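Local coordinates for ActII protein (PDB 2OPT), which acts as a TetR-like transcriptional repressor that probably binds regulatory DNA and is known to bind actinorhodin and its biosynthetic precursor (S)-DNPA, at residues R10-A15 and L54-D59; T14-L19 and L91-L96; Q78-C83 and L203-I208; L120-S123 and H127-L130. All blocks are in the same frame, centred on the assembly; numbering follows the deposited sequence. Where two conformers were deposited one is given.

Interaction 1: R10-A15 and L54-D59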
loop_
_atom_site.group_PDB
_atom_site.type_symbol
_atom_site.label_atom_id
_atom_site.label_comp_id
_atom_site.label_asym_id
_atom_site.label_seq_id
_atom_site.Cartn_x
_atom_site.Cartn_y
_atom_site.Cartn_z
ATOM N N ARG A 10 3.207 -18.579 25.041
ATOM C CA ARG A 10 2.557 -19.850 24.626
ATOM C C ARG A 10 1.248 -19.436 23.973
ATOM O O ARG A 10 0.769 -20.012 23.010
ATOM C CB ARG A 10 2.269 -20.731 25.852
ATOM C CG ARG A 10 1.244 -21.850 25.626
ATOM C CD ARG A 10 1.644 -22.784 24.494
ATOM N NE ARG A 10 2.929 -23.442 24.778
ATOM C CZ ARG A 10 3.770 -23.882 23.838
ATOM N NH1 ARG A 10 4.911 -24.497 24.187
ATOM N NH2 ARG A 10 3.464 -23.706 22.556
ATOM N N ILE A 11 0.647 -18.442 24.547
ATOM C CA ILE A 11 -0.593 -17.938 23.998
ATOM C C ILE A 11 -0.426 -17.419 22.556
ATOM O O ILE A 11 -1.244 -17.690 21.687
ATOM C CB ILE A 11 -1.151 -16.774 24.871
ATOM C CG1 ILE A 11 -1.579 -17.242 26.302
ATOM C CG2 ILE A 11 -2.376 -16.044 24.135
ATOM C CD1 ILE A 11 -1.892 -15.967 27.315
ATOM N N VAL A 12 0.577 -16.577 22.348
ATOM C CA VAL A 12 0.816 -15.975 21.027
ATOM C C VAL A 12 1.203 -16.992 19.991
ATOM O O VAL A 12 0.787 -16.902 18.844
ATOM C CB VAL A 12 1.808 -14.751 21.160
ATOM C CG1 VAL A 12 2.094 -14.119 19.800
ATOM C CG2 VAL A 12 1.133 -13.722 22.022
ATOM N N VAL A 13 2.016 -17.972 20.380
ATOM C CA VAL A 13 2.432 -18.957 19.471
ATOM C C VAL A 13 1.195 -19.753 18.995
ATOM O O VAL A 13 1.085 -20.049 17.834
ATOM C CB VAL A 13 3.431 -19.925 20.172
ATOM C CG1 VAL A 13 3.608 -21.290 19.372
ATOM C CG2 VAL A 13 4.776 -19.257 20.380
ATOM N N THR A 14 0.312 -20.125 19.933
ATOM C CA THR A 14 -0.923 -20.843 19.632
ATOM C C THR A 14 -1.775 -20.026 18.689
ATOM O O THR A 14 -2.292 -20.546 17.729
ATOM C CB THR A 14 -1.681 -21.107 20.966
ATOM O OG1 THR A 14 -0.846 -21.938 21.792
ATOM C CG2 THR A 14 -3.024 -21.818 20.739
ATOM N N ALA A 15 -1.924 -18.730 18.979
ATOM C CA ALA A 15 -2.664 -17.848 18.102
ATOM C C ALA A 15 -2.122 -17.770 16.667
ATOM O O ALA A 15 -2.890 -17.847 15.680
ATOM C CB ALA A 15 -2.716 -16.426 18.729
ATOM N N LEU A 54 -3.593 -9.404 18.423
ATOM C CA LEU A 54 -3.067 -9.257 17.081
ATOM C C LEU A 54 -1.785 -8.398 17.061
ATOM O O LEU A 54 -0.892 -8.673 16.281
ATOM C CB LEU A 54 -4.151 -8.675 16.154
ATOM C CG LEU A 54 -5.295 -9.655 15.834
ATOM C CD1 LEU A 54 -6.288 -8.961 14.927
ATOM C CD2 LEU A 54 -4.762 -10.965 15.201
ATOM N N ASP A 55 -1.693 -7.358 17.902
ATOM C CA ASP A 55 -0.458 -6.547 18.005
ATOM C C ASP A 55 0.664 -7.497 18.384
ATOM O O ASP A 55 1.814 -7.359 17.929
ATOM C CB ASP A 55 -0.575 -5.498 19.130
ATOM C CG ASP A 55 -1.497 -4.306 18.782
ATOM O OD1 ASP A 55 -1.688 -4.011 17.599
ATOM O OD2 ASP A 55 -1.951 -3.582 19.718
ATOM N N LEU A 56 0.358 -8.469 19.250
ATOM C CA LEU A 56 1.397 -9.377 19.744
ATOM C C LEU A 56 1.837 -10.413 18.708
ATOM O O LEU A 56 3.012 -10.828 18.682
ATOM C CB LEU A 56 0.913 -10.068 21.026
ATOM C CG LEU A 56 0.735 -9.224 22.301
ATOM C CD1 LEU A 56 0.128 -10.102 23.395
ATOM C CD2 LEU A 56 2.022 -8.641 22.780
ATOM N N VAL A 57 0.864 -10.895 17.940
ATOM C CA VAL A 57 1.081 -11.872 16.871
ATOM C C VAL A 57 1.947 -11.141 15.824
ATOM O O VAL A 57 2.926 -11.673 15.337
ATOM C CB VAL A 57 -0.251 -12.335 16.291
ATOM C CG1 VAL A 57 -0.050 -13.128 15.023
ATOM C CG2 VAL A 57 -1.041 -13.209 17.294
ATOM N N PHE A 58 1.615 -9.883 15.537
ATOM C CA PHE A 58 2.426 -9.129 14.604
ATOM C C PHE A 58 3.879 -9.037 15.062
ATOM O O PHE A 58 4.790 -9.277 14.264
ATOM C CB PHE A 58 1.808 -7.735 14.365
ATOM C CG PHE A 58 2.568 -6.868 13.361
ATOM C CD1 PHE A 58 3.148 -7.423 12.227
ATOM C CD2 PHE A 58 2.639 -5.491 13.541
ATOM C CE1 PHE A 58 3.830 -6.627 11.307
ATOM C CE2 PHE A 58 3.300 -4.683 12.628
ATOM C CZ PHE A 58 3.884 -5.248 11.503
ATOM N N ASP A 59 4.121 -8.711 16.337
ATOM C CA ASP A 59 5.508 -8.571 16.760
ATOM C C ASP A 59 6.254 -9.889 16.779
ATOM O O ASP A 59 7.460 -9.945 16.490
ATOM C CB ASP A 59 5.612 -7.925 18.126
ATOM C CG ASP A 59 6.991 -7.380 18.363
ATOM O OD1 ASP A 59 7.352 -6.398 17.675
ATOM O OD2 ASP A 59 7.762 -8.039 19.115
#
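Val12 drives its forked side chain against the backbone of helix 50-61 at Leu56 and Val57. Its CG1, anti to its own backbone nitrogen (chi1 179°), lies 3.6 Å from Leu56 O and 3.8 Å from Val57 CA, so this methyl sits mainly over main-chain atoms, with Val57 CG2 a little farther off. The second methyl, CG2, meets Leu56 CB at 3.8 Å, the two side chains crossing at about a right angle. One turn on, Ala15 CB touches Val57 CG2 at 3.9 Å. The helices cross nearly perpendicularly, at -83°, with segment axes 9.5 Å apart. Helix 8-22 is the first of the TetR-type DNA-binding domain, whose predicted helix-turn-helix follows it, and helix 50-61 leads from that domain toward the rest of the chain. Ala15 also rests on Leu32 of helix 29-36, which places this tight side within the domain's interior. Away from it the contact thins: Leu56 is partly exposed, although it also reaches Val47, and exposed Val13 starts its side chain away from helix 50-61. Elsewhere on that helix, exposed Asp55 forms a salt bridge with Arg103, while buried Asp59 accepts hydrogen bonds from Asn109 N and Gly110 N.

Interaction 2: T14-L19 and L91-L96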
loop_
_atom_site.group_PDB
_atom_site.type_symbol
_atom_site.label_atom_id
_atom_site.label_comp_id
_atom_site.label_asym_id
_atom_site.label_seq_id
_atom_site.Cartn_x
_atom_site.Cartn_y
_atom_site.Cartn_z
ATOM N N THR A 14 0.312 -20.125 19.933
ATOM C CA THR A 14 -0.923 -20.843 19.632
ATOM C C THR A 14 -1.775 -20.026 18.689
ATOM O O THR A 14 -2.292 -20.546 17.729
ATOM C CB THR A 14 -1.681 -21.107 20.966
ATOM O OG1 THR A 14 -0.846 -21.938 21.792
ATOM C CG2 THR A 14 -3.024 -21.818 20.739
ATOM N N ALA A 15 -1.924 -18.730 18.979
ATOM C CA ALA A 15 -2.664 -17.848 18.102
ATOM C C ALA A 15 -2.122 -17.770 16.667
ATOM O O ALA A 15 -2.890 -17.847 15.680
ATOM C CB ALA A 15 -2.716 -16.426 18.729
ATOM N N LEU A 16 -0.812 -17.646 16.535
ATOM C CA LEU A 16 -0.193 -17.631 15.246
ATOM C C LEU A 16 -0.454 -18.953 14.506
ATOM O O LEU A 16 -0.621 -18.976 13.302
ATOM C CB LEU A 16 1.314 -17.426 15.437
ATOM C CG LEU A 16 2.121 -17.413 14.124
ATOM C CD1 LEU A 16 1.650 -16.260 13.198
ATOM C CD2 LEU A 16 3.628 -17.307 14.442
ATOM N N GLY A 17 -0.526 -20.045 15.241
ATOM C CA GLY A 17 -0.748 -21.369 14.630
ATOM C C GLY A 17 -2.159 -21.393 14.025
ATOM O O GLY A 17 -2.388 -21.900 12.914
ATOM N N ILE A 18 -3.115 -20.815 14.738
ATOM C CA ILE A 18 -4.504 -20.781 14.257
ATOM C C ILE A 18 -4.551 -19.959 12.973
ATOM O O ILE A 18 -5.080 -20.407 11.968
ATOM C CB ILE A 18 -5.491 -20.217 15.344
ATOM C CG1 ILE A 18 -5.604 -21.239 16.498
ATOM C CG2 ILE A 18 -6.886 -19.914 14.742
ATOM C CD1 ILE A 18 -6.013 -20.588 17.858
ATOM N N LEU A 19 -4.032 -18.744 13.049
ATOM C CA LEU A 19 -3.871 -17.828 11.906
ATOM C C LEU A 19 -3.236 -18.523 10.700
ATOM O O LEU A 19 -3.718 -18.431 9.584
ATOM C CB LEU A 19 -2.960 -16.691 12.318
ATOM C CG LEU A 19 -3.338 -15.214 12.341
ATOM C CD1 LEU A 19 -2.092 -14.347 12.082
ATOM C CD2 LEU A 19 -4.369 -14.903 11.284
ATOM N N LEU A 91 4.869 -14.135 3.312
ATOM C CA LEU A 91 4.540 -15.317 2.494
ATOM C C LEU A 91 4.406 -16.576 3.331
ATOM O O LEU A 91 3.704 -17.532 2.938
ATOM C CB LEU A 91 5.547 -15.523 1.344
ATOM C CG LEU A 91 5.525 -14.434 0.249
ATOM C CD1 LEU A 91 6.414 -14.770 -0.922
ATOM C CD2 LEU A 91 4.136 -14.152 -0.239
ATOM N N ALA A 92 5.057 -16.582 4.487
ATOM C CA ALA A 92 5.015 -17.705 5.409
ATOM C C ALA A 92 3.719 -17.689 6.248
ATOM O O ALA A 92 3.286 -18.725 6.735
ATOM C CB ALA A 92 6.226 -17.650 6.314
ATOM N N HIS A 93 3.105 -16.515 6.395
ATOM C CA HIS A 93 2.050 -16.300 7.390
ATOM C C HIS A 93 0.786 -15.727 6.805
ATOM O O HIS A 93 0.676 -14.494 6.562
ATOM C CB HIS A 93 2.537 -15.455 8.605
ATOM C CG HIS A 93 3.689 -16.086 9.341
ATOM N ND1 HIS A 93 3.537 -17.202 10.127
ATOM C CD2 HIS A 93 5.012 -15.796 9.357
ATOM C CE1 HIS A 93 4.704 -17.565 10.616
ATOM N NE2 HIS A 93 5.617 -16.737 10.159
ATOM N N ARG A 94 -0.180 -16.629 6.652
ATOM C CA ARG A 94 -1.505 -16.344 6.141
ATOM C C ARG A 94 -2.088 -15.124 6.826
ATOM O O ARG A 94 -2.189 -15.123 8.076
ATOM C CB ARG A 94 -2.415 -17.541 6.446
ATOM C CG ARG A 94 -3.891 -17.354 6.069
ATOM C CD ARG A 94 -4.575 -18.670 5.760
ATOM N NE ARG A 94 -5.998 -18.478 5.513
ATOM C CZ ARG A 94 -6.890 -19.452 5.344
ATOM N NH1 ARG A 94 -6.541 -20.751 5.364
ATOM N NH2 ARG A 94 -8.146 -19.118 5.144
ATOM N N ASP A 95 -2.465 -14.109 6.054
ATOM C CA ASP A 95 -3.344 -13.057 6.548
ATOM C C ASP A 95 -2.565 -12.017 7.346
ATOM O O ASP A 95 -3.151 -11.132 7.971
ATOM C CB ASP A 95 -4.462 -13.651 7.408
ATOM C CG ASP A 95 -5.730 -13.907 6.618
ATOM O OD1 ASP A 95 -5.802 -13.473 5.450
ATOM O OD2 ASP A 95 -6.655 -14.541 7.167
ATOM N N LEU A 96 -1.241 -12.129 7.322
ATOM C CA LEU A 96 -0.391 -11.378 8.239
ATOM C C LEU A 96 -0.238 -9.930 7.788
ATOM O O LEU A 96 -0.197 -9.015 8.610
ATOM C CB LEU A 96 0.983 -12.040 8.360
ATOM C CG LEU A 96 1.973 -11.375 9.317
ATOM C CD1 LEU A 96 1.447 -11.406 10.744
ATOM C CD2 LEU A 96 3.337 -12.043 9.230
#
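Leu16 sets both its methyl groups against the imidazole of His93, CD1 lying 3.7 Å from ND1 and CD2 4.0 Å from CE1. The leucine reaches across because its CG is anti to the backbone nitrogen (chi1 179°), and the two side chains meet at about a right angle, CD1 approaching the ring obliquely. Three residues further along helix 8-22, Leu19 covers the turn that follows helix 75-92: its CD2 comes to 3.9 Å from Arg94 O and 4.1 Å from Asp95 CB. That turn, from His93 to Leu96, is of type II and is closed by the Leu96 N to His93 O bond, with Asp95 at a positive phi of 81°.

Arg94 can be followed outward. Its CB lies 3.5 Å from Leu19 O, and CG and CD pass the same carbonyl oxygen at slowly increasing distance, CD reaching 3.9 Å. From CG to NE the chain is extended, carrying the guanidinium past the carbonyl toward the exposed side, so the aliphatic stem alone meets Leu19.

The contact joins the DNA-binding domain to the C-terminal domain, and its polar partners lie just beside it. Asp95 OD2 bonds to Leu24 N, just after helix 8-22. Buried His93 is held through both ring nitrogens, ND1 by Asp20 OD1 and NE2 by Glu64 OE2. Two carboxylates on one imidazole fix its rotation and would probably favour its protonated, positively charged form, with the Leu16 methyls packed beside it.

Interaction 3: Q78-C83 and L203-I208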
loop_
_atom_site.group_PDB
_atom_site.type_symbol
_atom_site.label_atom_id
_atom_site.label_comp_id
_atom_site.label_asym_id
_atom_site.label_seq_id
_atom_site.Cartn_x
_atom_site.Cartn_y
_atom_site.Cartn_z
ATOM N N GLN A 78 22.181 -5.197 0.423
ATOM C CA GLN A 78 21.751 -5.477 1.799
ATOM C C GLN A 78 20.318 -4.972 2.055
ATOM O O GLN A 78 19.549 -5.579 2.801
ATOM C CB GLN A 78 22.717 -4.854 2.803
ATOM C CG GLN A 78 23.963 -5.627 2.990
ATOM C CD GLN A 78 24.734 -5.206 4.213
ATOM O OE1 GLN A 78 25.094 -4.039 4.378
ATOM N NE2 GLN A 78 25.093 -6.180 5.024
ATOM N N VAL A 79 19.983 -3.823 1.472
ATOM C CA VAL A 79 18.608 -3.304 1.542
ATOM C C VAL A 79 17.690 -4.285 0.809
ATOM O O VAL A 79 16.698 -4.749 1.353
ATOM C CB VAL A 79 18.543 -1.870 0.971
ATOM C CG1 VAL A 79 17.146 -1.282 1.131
ATOM C CG2 VAL A 79 19.487 -0.986 1.756
ATOM N N LYS A 80 18.001 -4.637 -0.417
ATOM C CA LYS A 80 17.270 -5.738 -1.054
ATOM C C LYS A 80 17.066 -6.930 -0.158
ATOM O O LYS A 80 15.931 -7.418 -0.017
ATOM C CB LYS A 80 17.991 -6.178 -2.323
ATOM C CG LYS A 80 17.908 -5.090 -3.390
ATOM C CD LYS A 80 18.562 -5.519 -4.708
ATOM C CE LYS A 80 18.247 -4.449 -5.773
ATOM N NZ LYS A 80 18.902 -4.883 -7.022
ATOM N N GLU A 81 18.162 -7.409 0.435
ATOM C CA GLU A 81 18.175 -8.609 1.299
ATOM C C GLU A 81 17.174 -8.494 2.434
ATOM O O GLU A 81 16.428 -9.431 2.740
ATOM C CB GLU A 81 19.561 -8.813 1.929
ATOM C CG GLU A 81 19.544 -9.768 3.165
ATOM C CD GLU A 81 20.860 -9.820 3.976
ATOM O OE1 GLU A 81 21.871 -9.220 3.574
ATOM O OE2 GLU A 81 20.865 -10.510 5.022
ATOM N N MET A 82 17.209 -7.347 3.106
ATOM C CA MET A 82 16.311 -7.070 4.221
ATOM C C MET A 82 14.856 -7.006 3.770
ATOM O O MET A 82 13.954 -7.426 4.495
ATOM C CB MET A 82 16.709 -5.761 4.908
ATOM C CG MET A 82 15.573 -5.063 5.635
ATOM S SD MET A 82 15.950 -3.338 5.995
ATOM C CE MET A 82 15.225 -2.528 4.572
ATOM N N CYS A 83 14.632 -6.478 2.571
ATOM C CA CYS A 83 13.285 -6.386 2.015
ATOM C C CYS A 83 12.758 -7.763 1.627
ATOM O O CYS A 83 11.583 -8.069 1.830
ATOM C CB CYS A 83 13.267 -5.454 0.803
ATOM S SG CYS A 83 13.374 -3.697 1.210
ATOM N N LEU A 203 11.506 -5.465 -9.557
ATOM C CA LEU A 203 11.444 -4.173 -10.218
ATOM C C LEU A 203 11.177 -3.056 -9.222
ATOM O O LEU A 203 11.870 -2.042 -9.251
ATOM C CB LEU A 203 10.322 -4.133 -11.283
ATOM C CG LEU A 203 10.664 -4.587 -12.673
ATOM C CD1 LEU A 203 9.416 -4.656 -13.594
ATOM C CD2 LEU A 203 11.713 -3.613 -13.249
ATOM N N GLY A 204 10.165 -3.196 -8.371
ATOM C CA GLY A 204 9.850 -2.104 -7.411
ATOM C C GLY A 204 10.997 -1.898 -6.426
ATOM O O GLY A 204 11.292 -0.792 -6.026
ATOM N N LEU A 205 11.623 -2.985 -5.959
ATOM C CA LEU A 205 12.824 -2.862 -5.138
ATOM C C LEU A 205 13.940 -2.045 -5.843
ATOM O O LEU A 205 14.478 -1.141 -5.263
ATOM C CB LEU A 205 13.341 -4.290 -4.778
ATOM C CG LEU A 205 13.999 -4.545 -3.447
ATOM C CD1 LEU A 205 13.198 -3.932 -2.340
ATOM C CD2 LEU A 205 14.195 -6.118 -3.257
ATOM N N GLU A 206 14.265 -2.407 -7.089
ATOM C CA GLU A 206 15.283 -1.718 -7.887
ATOM C C GLU A 206 14.958 -0.239 -7.971
ATOM O O GLU A 206 15.809 0.623 -7.701
ATOM C CB GLU A 206 15.313 -2.326 -9.296
ATOM C CG GLU A 206 16.073 -3.649 -9.346
ATOM C CD GLU A 206 16.088 -4.327 -10.703
ATOM O OE1 GLU A 206 15.569 -3.761 -11.717
ATOM O OE2 GLU A 206 16.650 -5.454 -10.746
ATOM N N ILE A 207 13.706 0.046 -8.325
ATOM C CA ILE A 207 13.258 1.398 -8.509
ATOM C C ILE A 207 13.480 2.213 -7.238
ATOM O O ILE A 207 14.055 3.281 -7.295
ATOM C CB ILE A 207 11.786 1.460 -8.961
ATOM C CG1 ILE A 207 11.656 0.912 -10.396
ATOM C CG2 ILE A 207 11.262 2.874 -8.871
ATOM C CD1 ILE A 207 10.251 0.593 -10.833
ATOM N N ILE A 208 12.990 1.713 -6.099
ATOM C CA ILE A 208 13.040 2.494 -4.827
ATOM C C ILE A 208 14.484 2.695 -4.361
ATOM O O ILE A 208 14.848 3.784 -3.953
ATOM C CB ILE A 208 12.223 1.800 -3.717
ATOM C CG1 ILE A 208 10.739 1.738 -4.140
ATOM C CG2 ILE A 208 12.509 2.457 -2.347
ATOM C CD1 ILE A 208 9.780 0.853 -3.259
#
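Apolar contact centres on Leu205, whose two methyls divide between Lys80 and Cys83 on helix 75-92. CD1 presses on the cysteine, 3.5 Å from Cys83 CB and 3.6 Å from Cys83 SG; the carbon pair is tighter than ordinary van der Waals contact. CD2 turns to the lysine, lying 3.8 Å from Lys80 CA and 3.9 Å from Lys80 CG. The leucine is thus wedged between residues three apart, one helical turn, and its chi1 of -146° is well off a staggered value. Cys83 is closed in further by Val142 of helix 128-150.

Charge plays a looser part. Beyond CG the lysine is extended and runs outward toward Glu206, where NZ stands 4.4 Å from OE2 of one of the two Glu206 conformers, too far for a salt bridge and a doubtful attraction at most. NZ also has a long, weak ion pair with Glu77.

The segments run broadly antiparallel, their axes 139° apart in direction and 10.6 Å apart at closest approach. Behind Leu205, other faces of helix 197-219 meet the second subunit, Leu203 touching its Tyr133 and Ile207 its Leu212. This is the arrangement of the all-helical TetR-type C-terminal domain, in which helices 128-150 and 197-219 probably join their mates from the second subunit in a four-helix dimer interface, with helix 75-92 packed against it from within its own subunit.

Interaction 4: L120-S123 and H127-L130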
loop_
_atom_site.group_PDB
_atom_site.type_symbol
_atom_site.label_atom_id
_atom_site.label_comp_id
_atom_site.label_asym_id
_atom_site.label_seq_id
_atom_site.Cartn_x
_atom_site.Cartn_y
_atom_site.Cartn_z
ATOM N N LEU A 120 21.063 0.699 8.915
ATOM C CA LEU A 120 21.530 0.326 7.562
ATOM C C LEU A 120 21.325 1.467 6.561
ATOM O O LEU A 120 22.203 1.772 5.749
ATOM C CB LEU A 120 20.765 -0.888 7.044
ATOM C CG LEU A 120 21.184 -1.558 5.708
ATOM C CD1 LEU A 120 22.673 -1.889 5.654
ATOM C CD2 LEU A 120 20.344 -2.804 5.415
ATOM N N LEU A 121 20.144 2.057 6.595
ATOM C CA LEU A 121 19.793 3.156 5.673
ATOM C C LEU A 121 20.726 4.352 5.810
ATOM O O LEU A 121 21.308 4.811 4.831
ATOM C CB LEU A 121 18.327 3.557 5.823
ATOM C CG LEU A 121 17.303 2.471 5.421
ATOM C CD1 LEU A 121 15.872 2.804 5.904
ATOM C CD2 LEU A 121 17.311 2.086 3.930
ATOM N N ARG A 122 20.910 4.831 7.026
ATOM C CA ARG A 122 21.893 5.881 7.293
ATOM C C ARG A 122 23.336 5.548 6.933
ATOM O O ARG A 122 24.098 6.418 6.521
ATOM C CB ARG A 122 21.820 6.330 8.754
ATOM C CG ARG A 122 20.460 6.855 9.120
ATOM C CD ARG A 122 20.560 8.187 9.773
ATOM N NE ARG A 122 20.684 7.999 11.192
ATOM C CZ ARG A 122 21.101 8.902 12.073
ATOM N NH1 ARG A 122 21.446 10.138 11.693
ATOM N NH2 ARG A 122 21.173 8.534 13.354
ATOM N N SER A 123 23.738 4.307 7.124
ATOM C CA SER A 123 25.078 3.885 6.757
ATOM C C SER A 123 25.335 4.105 5.269
ATOM O O SER A 123 26.466 4.202 4.861
ATOM C CB SER A 123 25.294 2.433 7.118
ATOM O OG SER A 123 24.725 1.628 6.112
ATOM N N HIS A 127 20.421 11.240 4.264
ATOM C CA HIS A 127 20.136 12.262 5.272
ATOM C C HIS A 127 18.892 11.869 6.029
ATOM O O HIS A 127 18.140 10.986 5.576
ATOM C CB HIS A 127 19.999 13.695 4.670
ATOM C CG HIS A 127 18.896 13.848 3.659
ATOM N ND1 HIS A 127 19.088 13.640 2.306
ATOM C CD2 HIS A 127 17.604 14.238 3.794
ATOM C CE1 HIS A 127 17.958 13.864 1.658
ATOM N NE2 HIS A 127 17.044 14.232 2.536
ATOM N N ASP A 128 18.686 12.491 7.191
ATOM C CA ASP A 128 17.698 12.039 8.177
ATOM C C ASP A 128 16.302 11.797 7.575
ATOM O O ASP A 128 15.716 10.771 7.839
ATOM C CB ASP A 128 17.571 13.069 9.314
ATOM C CG ASP A 128 18.820 13.164 10.195
ATOM O OD1 ASP A 128 19.785 12.404 9.986
ATOM O OD2 ASP A 128 18.815 14.000 11.122
ATOM N N GLU A 129 15.757 12.760 6.820
ATOM C CA GLU A 129 14.390 12.623 6.289
ATOM C C GLU A 129 14.287 11.521 5.266
ATOM O O GLU A 129 13.263 10.875 5.174
ATOM C CB GLU A 129 13.868 13.900 5.638
ATOM C CG GLU A 129 13.313 14.926 6.660
ATOM C CD GLU A 129 12.512 16.063 5.999
ATOM O OE1 GLU A 129 12.461 16.131 4.723
ATOM O OE2 GLU A 129 11.937 16.888 6.780
ATOM N N LEU A 130 15.315 11.373 4.444
ATOM C CA LEU A 130 15.325 10.375 3.359
ATOM C C LEU A 130 15.469 8.970 3.947
ATOM O O LEU A 130 14.925 7.929 3.446
ATOM C CB LEU A 130 16.489 10.683 2.381
ATOM C CG LEU A 130 16.780 9.677 1.233
ATOM C CD1 LEU A 130 15.628 9.684 0.299
ATOM C CD2 LEU A 130 17.993 10.132 0.457
#
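Arg122 and Asp128 face each other across the short connection between helices 108-123 and 128-150, one late in the first helix and the other in the opening turn of the second. The CA atoms nearest each other are those of Arg122 and His127, 6.9 Å apart, and His127 holds the N-cap position. The side chains meet through a single salt bridge, Arg122 NH1 to Asp128 OD1 at 3.3 Å. It is not a two-pronged pair: the guanidinium and carboxylate planes stand 76° apart, and OD1 approaches the guanidinium obliquely. Bends at chi2 (-129°) and chi3 (-90°) fold the arginine round to the aspartate. Its stronger partner is Asn184 of the second subunit, bonded at NE, while Asp128 OD2 has a weak hydrogen bond to His187 of that subunit. The start of the helix would probably also favour a negative charge on Asp128. Alongside, Ser123 OG donates to Leu120 O at 2.6 Å, an oxygen that also accepts from Trp75 NE1. The helical corner thus lies at the edge of the subunit interface: helix 75-92 adjoins it through Trp75, helix 197-219 through Leu212 against Leu130, and the second subunit touches Arg122 and Asp128, which stay partly exposed.

Interactions 1 and 2 share helix 8-22 and touch each other, Val57 CG1 lying 3.8 Å from Leu19 CD1. Interaction 1 is buried and made by apolar side chains within the DNA-binding domain; interaction 2, partly buried, carries the same helix across to the C-terminal domain and mixes leucines with polar groups. Helix 75-92 then links interactions 2 and 3, their centres about 25 Å apart; in interaction 3 a buried leucine gives way to loosely placed charges at the edge. Interaction 4, at the surface, is purely ionic across its segments. It adjoins interaction 3 through Gln78 and Leu120, and both also meet the second subunit, unlike interactions 1 and 2.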